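Local coordinates for protein deoxyhypusine hydroxylase (Homo sapiens, PDB 4D50) that hydroxylates the deoxyhypusine residue of translation initiation factor eIF-5A with a diiron centre, completing the modification to hypusine, at residues I15-L19 and A32-L36; G191-L197 and L221-A225; I48-F52 and L63-L67; G147-S151 and L187-G191. One frame throughout, in Å; residues are numbered along the deposited sequence.

Interaction 1 (I15-L19 and A32-L36); sequences IGQTL and ALFTL
The carbonyl oxygen Ala32 O takes the helical hydrogen bond from Leu36 N at 2.9 Å, and the methyl Ile15 CG2 rests on the same oxygen at 3.3 Å. No hydrogen bond crosses between the helices; they meet through apolar groups. Ile15 uses both of its branches. CG2 also lies 3.5 Å from Ala32 CB and 3.7 Å from Leu36 CG, while its longer arm sets CD1 against Thr35 CG2. The two side chains cross there at about a right angle. The hydroxyl of Thr35 turns back to Arg31 O of its own helix, which leaves its methyl for Ile15. Leu19 closes the other end. Its CG stands anti to the backbone N (chi1 -176°), and its two methyls part: CD1 goes to Leu33 CB at 3.9 Å, CD2 to Leu36 CD1 at 3.8 Å. Ala32 is small enough for the backbones to come near, with CA atoms of Ile15 and Ala32 5.4 Å apart. Gly16 CA adds a contact to Leu36 CD1. The axes of segments 15-19 and 32-36 come within 9.0 Å, their directions 139° apart. This is the antiparallel packing of successive helices, 3-20 and 26-39, typical of an all-helical HEAT-like fold.

Interaction 2 (G191-L197 and L221-A225); sequences GGEEAAL and LQHEA
Two turns of successive HEAT-like repeats meet here, with Gly191 and Glu193 of the third repeat against Leu221, His223 and Ala225 of the fourth. Each turn joins the two helices of its repeat. Gly191 and Gly192 both have positive phi, which favours glycine, and Gly192 is the N-cap of helix 193-201. Leu221 spreads its methyls over this bend. CD1 meets Gly191 CA at 3.8 Å and CD2 meets Ala196 CB at 4.0 Å. The His223 ring lies against the start of the helix. Glu193 CA sits over one ring face, 4.1 Å from the centroid, as a CH-pi contact, and Gly192 O lies over the same face near the rim. The ring is fixed from its own turn: Ala225 N donates to His223 ND1 at 3.0 Å, in the ring plane and fairly straight at 166°. Beyond it, Ala225 CB packs on Leu197 CD2 at 3.9 Å and on Glu193 CG. Replacing His223 by alanine would probably leave Ala225 N without its side-chain acceptor and uncover the backbone at Gly192 and Glu193. Because ND1 is an acceptor, a neutral ring would probably carry its proton on NE2. Glu193 OE1 is 5.6 Å from His223 NE2, too far for a salt bridge. Any attraction, if the ring is charged, would be weak, and the turns hold by van der Waals contact.

Interaction 3 (I48-F52 and L63-L67); sequences ISQAF and LAYCL
Leu63 pushes its side chain between Ile48, Ala51 and Phe52. Its CD1 sits over the centre of the Phe52 ring, 3.9 Å from the centroid and 12° off the ring normal, a CH-pi contact. The same methyl touches Ala51 CB at 3.6 Å. Leu63 CG is anti to its carbonyl carbon (chi1 -53°), which carries the branch out to the turn at Ala51, while CB stays by Phe52 CZ and lies 3.8 Å from Ile48 CG2. Next, Ala64 meets the far end of the ring, its CB 4.0 Å from Phe52 CZ. One turn on, Leu67 divides its methyls. CD2 packs on Ile48 CG2 at 3.8 Å, and CD1 comes to the edge of the Phe52 ring, 4.0 Å from CE2 and in the ring plane. Phe52 is thus met on one face by Leu63 and at an edge by Leu67. Without the ring, as with an alanine here, Leu63 CD1 is likely to face a gap and Leu67 CD1 to lose its edge contact. Helix 76-84 adds Met78 and Val82 against Phe52, and Leu33 of helix 26-39 touches Leu63. The iron ligand Glu95 touches Ala64, which brings this buried layer up against the diiron site from helix 90-103.

Interaction 4 (G147-S151 and L187-G191); sequences GPYLS and LRNAG
The dense part of this contact is Tyr149 lying along Arg188. The two side chains run past each other in opposite directions, with ring and guanidinium planes 27° apart. Arg188 CD stands over one ring face, 3.8 Å from the centroid, as a CH-pi contact, and Tyr149 CD1 lies 3.2 Å from Arg188 NE, over a face of the guanidinium. A bend at chi3 (66°) folds the arginine chain over the ring. Asn189 OD1 helps to fix the group. It accepts from Arg188 NE at 3.0 Å and from Arg188 NH2 at 2.8 Å, a side-on grip on one oxygen. That oxygen also sits at the edge of the Tyr149 ring. Asp153, in a salt bridge with Arg188, probably offsets the buried charge, and Gln220 accepts from NH1. On the exposed side the contact thins. There Pro148 lays CG, and more loosely CD, against the Asn189 amide, with CG 3.6 Å from OD1. Ser151 is also a loose partner, its OG 3.7 Å from Arg188 NH1 and hydrogen-bonded to Asp153 and Gln220. Beside Leu221 a water bridges the segments, 2.8 Å from Tyr149 OH and donating to Arg188 O at 2.6 Å. Here the long segment between helices 121-140 and 163-171 is laid across the last turn of helix 177-190, consistent with a linker joining two HEAT-repeat halves.

In the fold
From the N terminus the four contacts close in series, and none nests in or crosses another. Interaction 1 closes the turn between helices 3-20 and 26-39. Interaction 3 follows, closing the link between helices 42-50 and 57-70. The two touch, for Leu33 packs on Leu63 and Ile48, and Phe34 on Cys66, so the packing runs on from helix 26-39 to helices 42-50 and 57-70. Interaction 4 spans 35 residues and ties the long segment after helix 121-140 to helix 177-190. It shares Gly191 with interaction 2, which closes 23 residues, helix 208-221 among them, where the third and fourth HEAT-like repeats meet. Interactions 2 and 3 lie on opposite sides of the chain's centre, about 31 Å apart between centres.

Interaction 1 (I15-L19 and A32-L36)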
loop_
_atom_site.group_PDB
_atom_site.type_symbol
_atom_site.label_atom_id
_atom_site.label_comp_id
_atom_site.label_asym_id
_atom_site.label_seq_id
_atom_site.Cartn_x
_atom_site.Cartn_y
_atom_site.Cartn_z
ATOM N N ILE A 15 3.069 -0.137 22.875
ATOM C CA ILE A 15 2.345 -0.170 21.606
ATOM C C ILE A 15 2.607 -1.493 20.874
ATOM O O ILE A 15 1.684 -2.117 20.299
ATOM C CB ILE A 15 2.723 1.057 20.736
ATOM C CG1 ILE A 15 2.250 2.330 21.448
ATOM C CG2 ILE A 15 2.118 0.972 19.317
ATOM C CD1 ILE A 15 3.025 3.576 21.065
ATOM N N GLY A 16 3.856 -1.863 20.806
ATOM C CA GLY A 16 4.264 -3.153 20.304
ATOM C C GLY A 16 3.491 -4.334 20.877
ATOM O O GLY A 16 3.076 -5.248 20.122
ATOM N N GLN A 17 3.332 -4.366 22.196
ATOM C CA GLN A 17 2.542 -5.462 22.788
ATOM C C GLN A 17 1.141 -5.467 22.233
ATOM O O GLN A 17 0.575 -6.542 22.063
ATOM C CB GLN A 17 2.575 -5.421 24.329
ATOM C CG GLN A 17 3.801 -6.160 24.843
ATOM C CD GLN A 17 4.362 -5.640 26.158
ATOM O OE1 GLN A 17 3.930 -4.626 26.697
ATOM N NE2 GLN A 17 5.342 -6.368 26.684
ATOM N N THR A 18 0.578 -4.293 21.974
ATOM C CA THR A 18 -0.814 -4.171 21.451
ATOM C C THR A 18 -0.873 -4.760 20.026
ATOM O O THR A 18 -1.640 -5.618 19.784
ATOM C CB THR A 18 -1.269 -2.764 21.423
ATOM O OG1 THR A 18 -1.292 -2.252 22.758
ATOM C CG2 THR A 18 -2.628 -2.618 20.823
ATOM N N LEU A 19 0.037 -4.331 19.162
ATOM C CA LEU A 19 0.206 -4.924 17.869
ATOM C C LEU A 19 0.279 -6.454 17.767
ATOM O O LEU A 19 -0.335 -7.032 16.903
ATOM C CB LEU A 19 1.437 -4.315 17.165
ATOM C CG LEU A 19 1.639 -4.821 15.736
ATOM C CD1 LEU A 19 0.468 -4.567 14.810
ATOM C CD2 LEU A 19 2.946 -4.154 15.221
ATOM N N ALA A 32 -1.841 0.743 16.525
ATOM C CA ALA A 32 -0.464 0.480 17.079
ATOM C C ALA A 32 0.580 0.473 15.977
ATOM O O ALA A 32 1.677 1.031 16.076
ATOM C CB ALA A 32 -0.460 -0.822 17.830
ATOM N N LEU A 33 0.268 -0.266 14.918
ATOM C CA LEU A 33 1.167 -0.368 13.795
ATOM C C LEU A 33 1.539 0.979 13.196
ATOM O O LEU A 33 2.688 1.243 12.976
ATOM C CB LEU A 33 0.556 -1.250 12.680
ATOM C CG LEU A 33 1.320 -1.275 11.342
ATOM C CD1 LEU A 33 2.751 -1.835 11.502
ATOM C CD2 LEU A 33 0.531 -2.069 10.304
ATOM N N PHE A 34 0.559 1.847 12.858
ATOM C CA PHE A 34 0.870 3.113 12.297
ATOM C C PHE A 34 1.548 4.060 13.274
ATOM O O PHE A 34 2.377 4.867 12.877
ATOM C CB PHE A 34 -0.352 3.707 11.592
ATOM C CG PHE A 34 -0.605 3.016 10.287
ATOM C CD1 PHE A 34 0.265 3.220 9.176
ATOM C CD2 PHE A 34 -1.641 2.141 10.158
ATOM C CE1 PHE A 34 0.100 2.537 7.985
ATOM C CE2 PHE A 34 -1.805 1.447 8.954
ATOM C CZ PHE A 34 -0.936 1.654 7.897
ATOM N N THR A 35 1.313 3.880 14.553
ATOM C CA THR A 35 2.076 4.678 15.498
ATOM C C THR A 35 3.548 4.224 15.448
ATOM O O THR A 35 4.435 5.074 15.402
ATOM C CB THR A 35 1.473 4.559 16.899
ATOM O OG1 THR A 35 0.108 4.992 16.813
ATOM C CG2 THR A 35 2.232 5.420 17.969
ATOM N N LEU A 36 3.809 2.936 15.479
ATOM C CA LEU A 36 5.174 2.451 15.393
ATOM C C LEU A 36 5.841 2.885 14.136
ATOM O O LEU A 36 7.040 3.117 14.150
ATOM C CB LEU A 36 5.259 0.954 15.514
ATOM C CG LEU A 36 4.858 0.357 16.861
ATOM C CD1 LEU A 36 4.819 -1.171 16.755
ATOM C CD2 LEU A 36 5.865 0.757 17.947
#

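Interaction 2 (G191-L197 and L221-A225)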
loop_
_atom_site.group_PDB
_atom_site.type_symbol
_atom_site.label_atom_id
_atom_site.label_comp_id
_atom_site.label_asym_id
_atom_site.label_seq_id
_atom_site.Cartn_x
_atom_site.Cartn_y
_atom_site.Cartn_z
ATOM N N GLY A 191 -4.414 16.010 -9.794
ATOM C CA GLY A 191 -5.702 16.147 -9.129
ATOM C C GLY A 191 -6.846 16.605 -9.989
ATOM O O GLY A 191 -6.724 16.806 -11.183
ATOM N N GLY A 192 -7.955 16.811 -9.311
ATOM C CA GLY A 192 -9.241 17.226 -9.870
ATOM C C GLY A 192 -10.059 16.059 -10.412
ATOM O O GLY A 192 -9.635 14.858 -10.381
ATOM N N GLU A 193 -11.248 16.413 -10.917
ATOM C CA GLU A 193 -12.240 15.449 -11.332
ATOM C C GLU A 193 -11.832 14.747 -12.583
ATOM O O GLU A 193 -11.959 13.526 -12.674
ATOM C CB GLU A 193 -13.634 16.123 -11.466
ATOM C CG GLU A 193 -14.667 15.354 -12.275
ATOM C CD GLU A 193 -15.914 16.195 -12.552
ATOM O OE1 GLU A 193 -16.721 16.300 -11.650
ATOM O OE2 GLU A 193 -16.071 16.652 -13.709
ATOM N N GLU A 194 -11.259 15.450 -13.571
ATOM C CA GLU A 194 -10.857 14.800 -14.791
ATOM C C GLU A 194 -9.778 13.707 -14.516
ATOM O O GLU A 194 -9.822 12.627 -15.083
ATOM C CB GLU A 194 -10.275 15.824 -15.789
ATOM C CG GLU A 194 -10.184 15.308 -17.201
ATOM C CD GLU A 194 -9.245 16.102 -18.159
ATOM O OE1 GLU A 194 -8.717 17.164 -17.803
ATOM O OE2 GLU A 194 -9.011 15.607 -19.268
ATOM N N ALA A 195 -8.816 14.015 -13.677
ATOM C CA ALA A 195 -7.747 13.034 -13.370
ATOM C C ALA A 195 -8.305 11.843 -12.541
ATOM O O ALA A 195 -7.921 10.715 -12.825
ATOM C CB ALA A 195 -6.569 13.675 -12.677
ATOM N N ALA A 196 -9.230 12.119 -11.631
ATOM C CA ALA A 196 -9.916 11.074 -10.798
ATOM C C ALA A 196 -10.609 10.059 -11.669
ATOM O O ALA A 196 -10.467 8.854 -11.495
ATOM C CB ALA A 196 -10.865 11.698 -9.821
ATOM N N LEU A 197 -11.360 10.555 -12.672
ATOM C CA LEU A 197 -12.016 9.649 -13.587
ATOM C C LEU A 197 -11.120 8.956 -14.565
ATOM O O LEU A 197 -11.435 7.852 -15.033
ATOM C CB LEU A 197 -13.145 10.437 -14.285
ATOM C CG LEU A 197 -14.124 11.192 -13.417
ATOM C CD1 LEU A 197 -14.957 12.046 -14.349
ATOM C CD2 LEU A 197 -15.028 10.210 -12.670
ATOM N N LEU A 221 -5.845 10.381 -3.414
ATOM C CA LEU A 221 -6.413 11.568 -4.071
ATOM C C LEU A 221 -7.723 11.953 -3.352
ATOM O O LEU A 221 -7.983 13.141 -3.106
ATOM C CB LEU A 221 -6.753 11.290 -5.506
ATOM C CG LEU A 221 -7.325 12.426 -6.342
ATOM C CD1 LEU A 221 -6.461 13.711 -6.284
ATOM C CD2 LEU A 221 -7.442 11.953 -7.746
ATOM N N GLN A 222 -8.484 10.956 -2.935
ATOM C CA GLN A 222 -9.642 11.264 -2.070
ATOM C C GLN A 222 -10.671 12.142 -2.770
ATOM O O GLN A 222 -11.447 12.864 -2.092
ATOM C CB GLN A 222 -9.186 11.916 -0.718
ATOM C CG GLN A 222 -9.229 10.969 0.454
ATOM C CD GLN A 222 -9.078 11.662 1.805
ATOM O OE1 GLN A 222 -8.159 11.396 2.549
ATOM N NE2 GLN A 222 -10.006 12.560 2.131
ATOM N N HIS A 223 -10.736 12.105 -4.100
ATOM C CA HIS A 223 -11.691 12.880 -4.830
ATOM C C HIS A 223 -12.974 12.059 -4.999
ATOM O O HIS A 223 -12.952 10.901 -5.455
ATOM C CB HIS A 223 -11.235 13.279 -6.195
ATOM C CG HIS A 223 -12.044 14.386 -6.789
ATOM N ND1 HIS A 223 -13.331 14.219 -7.267
ATOM C CD2 HIS A 223 -11.762 15.700 -6.935
ATOM C CE1 HIS A 223 -13.801 15.370 -7.703
ATOM N NE2 HIS A 223 -12.870 16.287 -7.524
ATOM N N GLU A 224 -14.084 12.681 -4.626
ATOM C CA GLU A 224 -15.362 12.000 -4.537
ATOM C C GLU A 224 -15.925 11.503 -5.899
ATOM O O GLU A 224 -16.816 10.650 -5.929
ATOM C CB GLU A 224 -16.357 12.991 -3.865
ATOM C CG GLU A 224 -17.490 12.392 -3.063
ATOM C CD GLU A 224 -18.314 13.461 -2.334
ATOM O OE1 GLU A 224 -17.730 14.471 -1.842
ATOM O OE2 GLU A 224 -19.560 13.278 -2.239
ATOM N N ALA A 225 -15.430 12.050 -7.016
ATOM C CA ALA A 225 -15.895 11.666 -8.374
ATOM C C ALA A 225 -15.613 10.190 -8.633
ATOM O O ALA A 225 -16.281 9.604 -9.473
ATOM C CB ALA A 225 -15.255 12.506 -9.477
#

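Interaction 3 (I48-F52 and L63-L67)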
loop_
_atom_site.group_PDB
_atom_site.type_symbol
_atom_site.label_atom_id
_atom_site.label_comp_id
_atom_site.label_asym_id
_atom_site.label_seq_id
_atom_site.Cartn_x
_atom_site.Cartn_y
_atom_site.Cartn_z
ATOM N N ILE A 48 7.132 -4.891 14.834
ATOM C CA ILE A 48 6.356 -4.980 13.553
ATOM C C ILE A 48 6.685 -6.340 12.925
ATOM O O ILE A 48 5.840 -7.023 12.364
ATOM C CB ILE A 48 6.705 -3.835 12.588
ATOM C CG1 ILE A 48 6.190 -2.468 13.119
ATOM C CG2 ILE A 48 6.143 -4.036 11.187
ATOM C CD1 ILE A 48 6.625 -1.303 12.306
ATOM N N SER A 49 7.971 -6.718 13.047
ATOM C CA SER A 49 8.509 -7.909 12.442
ATOM C C SER A 49 7.963 -9.131 13.124
ATOM O O SER A 49 7.648 -10.117 12.451
ATOM C CB SER A 49 10.054 -7.896 12.570
ATOM O OG SER A 49 10.625 -6.904 11.680
ATOM N N GLN A 50 7.789 -9.020 14.435
ATOM C CA GLN A 50 7.187 -10.086 15.228
ATOM C C GLN A 50 5.756 -10.399 14.789
ATOM O O GLN A 50 5.348 -11.546 14.799
ATOM C CB GLN A 50 7.295 -9.780 16.732
ATOM C CG GLN A 50 6.880 -10.906 17.693
ATOM C CD GLN A 50 6.997 -10.486 19.169
ATOM O OE1 GLN A 50 7.900 -9.775 19.532
ATOM N NE2 GLN A 50 5.998 -10.832 19.982
ATOM N N ALA A 51 5.012 -9.394 14.380
ATOM C CA ALA A 51 3.613 -9.616 13.910
ATOM C C ALA A 51 3.435 -10.378 12.614
ATOM O O ALA A 51 2.279 -10.746 12.276
ATOM C CB ALA A 51 2.876 -8.287 13.860
ATOM N N PHE A 52 4.490 -10.651 11.838
ATOM C CA PHE A 52 4.328 -11.514 10.652
ATOM C C PHE A 52 3.804 -12.950 10.939
ATOM O O PHE A 52 3.573 -13.720 9.977
ATOM C CB PHE A 52 5.605 -11.557 9.797
ATOM C CG PHE A 52 5.784 -10.328 8.927
ATOM C CD1 PHE A 52 4.945 -10.081 7.822
ATOM C CD2 PHE A 52 6.762 -9.392 9.223
ATOM C CE1 PHE A 52 5.127 -8.918 7.059
ATOM C CE2 PHE A 52 6.975 -8.246 8.429
ATOM C CZ PHE A 52 6.144 -8.011 7.334
ATOM N N LEU A 63 2.021 -4.508 7.639
ATOM C CA LEU A 63 3.322 -4.549 8.309
ATOM C C LEU A 63 4.364 -4.281 7.294
ATOM O O LEU A 63 5.340 -3.540 7.534
ATOM C CB LEU A 63 3.608 -5.881 8.965
ATOM C CG LEU A 63 2.564 -6.455 9.930
ATOM C CD1 LEU A 63 2.977 -7.843 10.319
ATOM C CD2 LEU A 63 2.464 -5.588 11.138
ATOM N N ALA A 64 4.293 -5.039 6.209
ATOM C CA ALA A 64 5.355 -4.880 5.178
ATOM C C ALA A 64 5.293 -3.484 4.572
ATOM O O ALA A 64 6.361 -2.874 4.348
ATOM C CB ALA A 64 5.218 -5.917 4.049
ATOM N N TYR A 65 4.114 -2.962 4.280
ATOM C CA TYR A 65 4.006 -1.614 3.760
ATOM C C TYR A 65 4.668 -0.568 4.655
ATOM O O TYR A 65 5.468 0.249 4.229
ATOM C CB TYR A 65 2.539 -1.243 3.577
ATOM C CG TYR A 65 2.252 0.164 3.152
ATOM C CD1 TYR A 65 2.488 0.594 1.852
ATOM C CD2 TYR A 65 1.884 1.125 4.101
ATOM C CE1 TYR A 65 2.240 1.928 1.474
ATOM C CE2 TYR A 65 1.589 2.418 3.736
ATOM C CZ TYR A 65 1.850 2.839 2.451
ATOM O OH TYR A 65 1.535 4.105 2.141
ATOM N N CYS A 66 4.418 -0.698 5.937
ATOM C CA CYS A 66 4.975 0.204 6.950
ATOM C C CYS A 66 6.490 0.127 6.967
ATOM O O CYS A 66 7.123 1.170 7.011
ATOM C CB CYS A 66 4.410 -0.008 8.365
ATOM S SG CYS A 66 2.722 0.613 8.494
ATOM N N LEU A 67 7.073 -1.091 6.890
ATOM C CA LEU A 67 8.545 -1.194 6.932
ATOM C C LEU A 67 9.131 -0.538 5.704
ATOM O O LEU A 67 10.265 -0.029 5.709
ATOM C CB LEU A 67 8.980 -2.679 6.999
ATOM C CG LEU A 67 8.631 -3.373 8.356
ATOM C CD1 LEU A 67 8.988 -4.827 8.293
ATOM C CD2 LEU A 67 9.304 -2.696 9.560
#

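Interaction 4 (G147-S151 and L187-G191)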
loop_
_atom_site.group_PDB
_atom_site.type_symbol
_atom_site.label_atom_id
_atom_site.label_comp_id
_atom_site.label_asym_id
_atom_site.label_seq_id
_atom_site.Cartn_x
_atom_site.Cartn_y
_atom_site.Cartn_z
ATOM N N GLY A 147 6.786 15.635 -3.633
ATOM C CA GLY A 147 5.555 16.033 -4.250
ATOM C C GLY A 147 4.497 16.303 -3.191
ATOM O O GLY A 147 4.790 16.444 -2.008
ATOM N N PRO A 148 3.253 16.393 -3.615
ATOM C CA PRO A 148 2.082 16.618 -2.761
ATOM C C PRO A 148 1.685 15.484 -1.832
ATOM O O PRO A 148 0.844 15.658 -1.003
ATOM C CB PRO A 148 0.960 16.861 -3.749
ATOM C CG PRO A 148 1.438 16.316 -5.058
ATOM C CD PRO A 148 2.911 16.366 -5.047
ATOM N N TYR A 149 2.241 14.282 -2.005
ATOM C CA TYR A 149 1.974 13.150 -1.096
ATOM C C TYR A 149 3.272 12.725 -0.384
ATOM O O TYR A 149 4.330 12.841 -0.927
ATOM C CB TYR A 149 1.364 11.999 -1.888
ATOM C CG TYR A 149 -0.016 12.416 -2.410
ATOM C CD1 TYR A 149 -0.128 13.110 -3.600
ATOM C CD2 TYR A 149 -1.144 12.240 -1.646
ATOM C CE1 TYR A 149 -1.358 13.579 -4.039
ATOM C CE2 TYR A 149 -2.364 12.669 -2.076
ATOM C CZ TYR A 149 -2.452 13.330 -3.293
ATOM O OH TYR A 149 -3.575 13.771 -3.800
ATOM N N LEU A 150 3.158 12.328 0.853
ATOM C CA LEU A 150 4.334 12.045 1.662
ATOM C C LEU A 150 4.719 10.587 1.593
ATOM O O LEU A 150 5.804 10.204 2.090
ATOM C CB LEU A 150 4.135 12.485 3.107
ATOM C CG LEU A 150 3.898 14.005 3.328
ATOM C CD1 LEU A 150 3.494 14.319 4.735
ATOM C CD2 LEU A 150 5.110 14.839 2.899
ATOM N N SER A 151 3.902 9.818 0.920
ATOM C CA SER A 151 4.174 8.411 0.663
ATOM C C SER A 151 5.425 8.244 -0.115
ATOM O O SER A 151 5.775 9.108 -0.960
ATOM C CB SER A 151 3.005 7.726 -0.079
ATOM O OG SER A 151 2.641 8.420 -1.237
ATOM N N LEU A 187 -1.011 11.536 -12.468
ATOM C CA LEU A 187 -2.502 11.800 -12.499
ATOM C C LEU A 187 -2.955 12.173 -11.121
ATOM O O LEU A 187 -3.661 13.118 -10.957
ATOM C CB LEU A 187 -3.243 10.625 -13.070
ATOM C CG LEU A 187 -3.239 10.561 -14.596
ATOM C CD1 LEU A 187 -3.586 9.168 -15.082
ATOM C CD2 LEU A 187 -4.121 11.602 -15.190
ATOM N N ARG A 188 -2.548 11.384 -10.140
ATOM C CA ARG A 188 -2.864 11.598 -8.753
ATOM C C ARG A 188 -2.404 13.020 -8.347
ATOM O O ARG A 188 -3.165 13.815 -7.787
ATOM C CB ARG A 188 -2.318 10.516 -7.862
ATOM C CG ARG A 188 -2.495 10.889 -6.394
ATOM C CD ARG A 188 -1.448 10.231 -5.481
ATOM N NE ARG A 188 -0.111 10.729 -5.763
ATOM C CZ ARG A 188 1.018 10.164 -5.337
ATOM N NH1 ARG A 188 1.018 9.103 -4.493
ATOM N NH2 ARG A 188 2.147 10.756 -5.668
ATOM N N ASN A 189 -1.158 13.370 -8.713
ATOM C CA ASN A 189 -0.631 14.676 -8.355
ATOM C C ASN A 189 -1.308 15.833 -9.073
ATOM O O ASN A 189 -1.451 16.929 -8.456
ATOM C CB ASN A 189 0.860 14.720 -8.713
ATOM C CG ASN A 189 1.696 13.804 -7.802
ATOM O OD1 ASN A 189 1.225 13.166 -6.847
ATOM N ND2 ASN A 189 2.978 13.760 -8.099
ATOM N N ALA A 190 -1.731 15.632 -10.306
ATOM C CA ALA A 190 -2.516 16.632 -11.071
ATOM C C ALA A 190 -3.807 17.000 -10.402
ATOM O O ALA A 190 -4.162 18.237 -10.260
ATOM C CB ALA A 190 -2.750 16.107 -12.482
ATOM N N GLY A 191 -4.414 16.010 -9.794
ATOM C CA GLY A 191 -5.702 16.147 -9.129
ATOM C C GLY A 191 -6.846 16.605 -9.989
ATOM O O GLY A 191 -6.724 16.806 -11.183
HETATM O O HOH W 1 -3.551 15.641 -5.919
#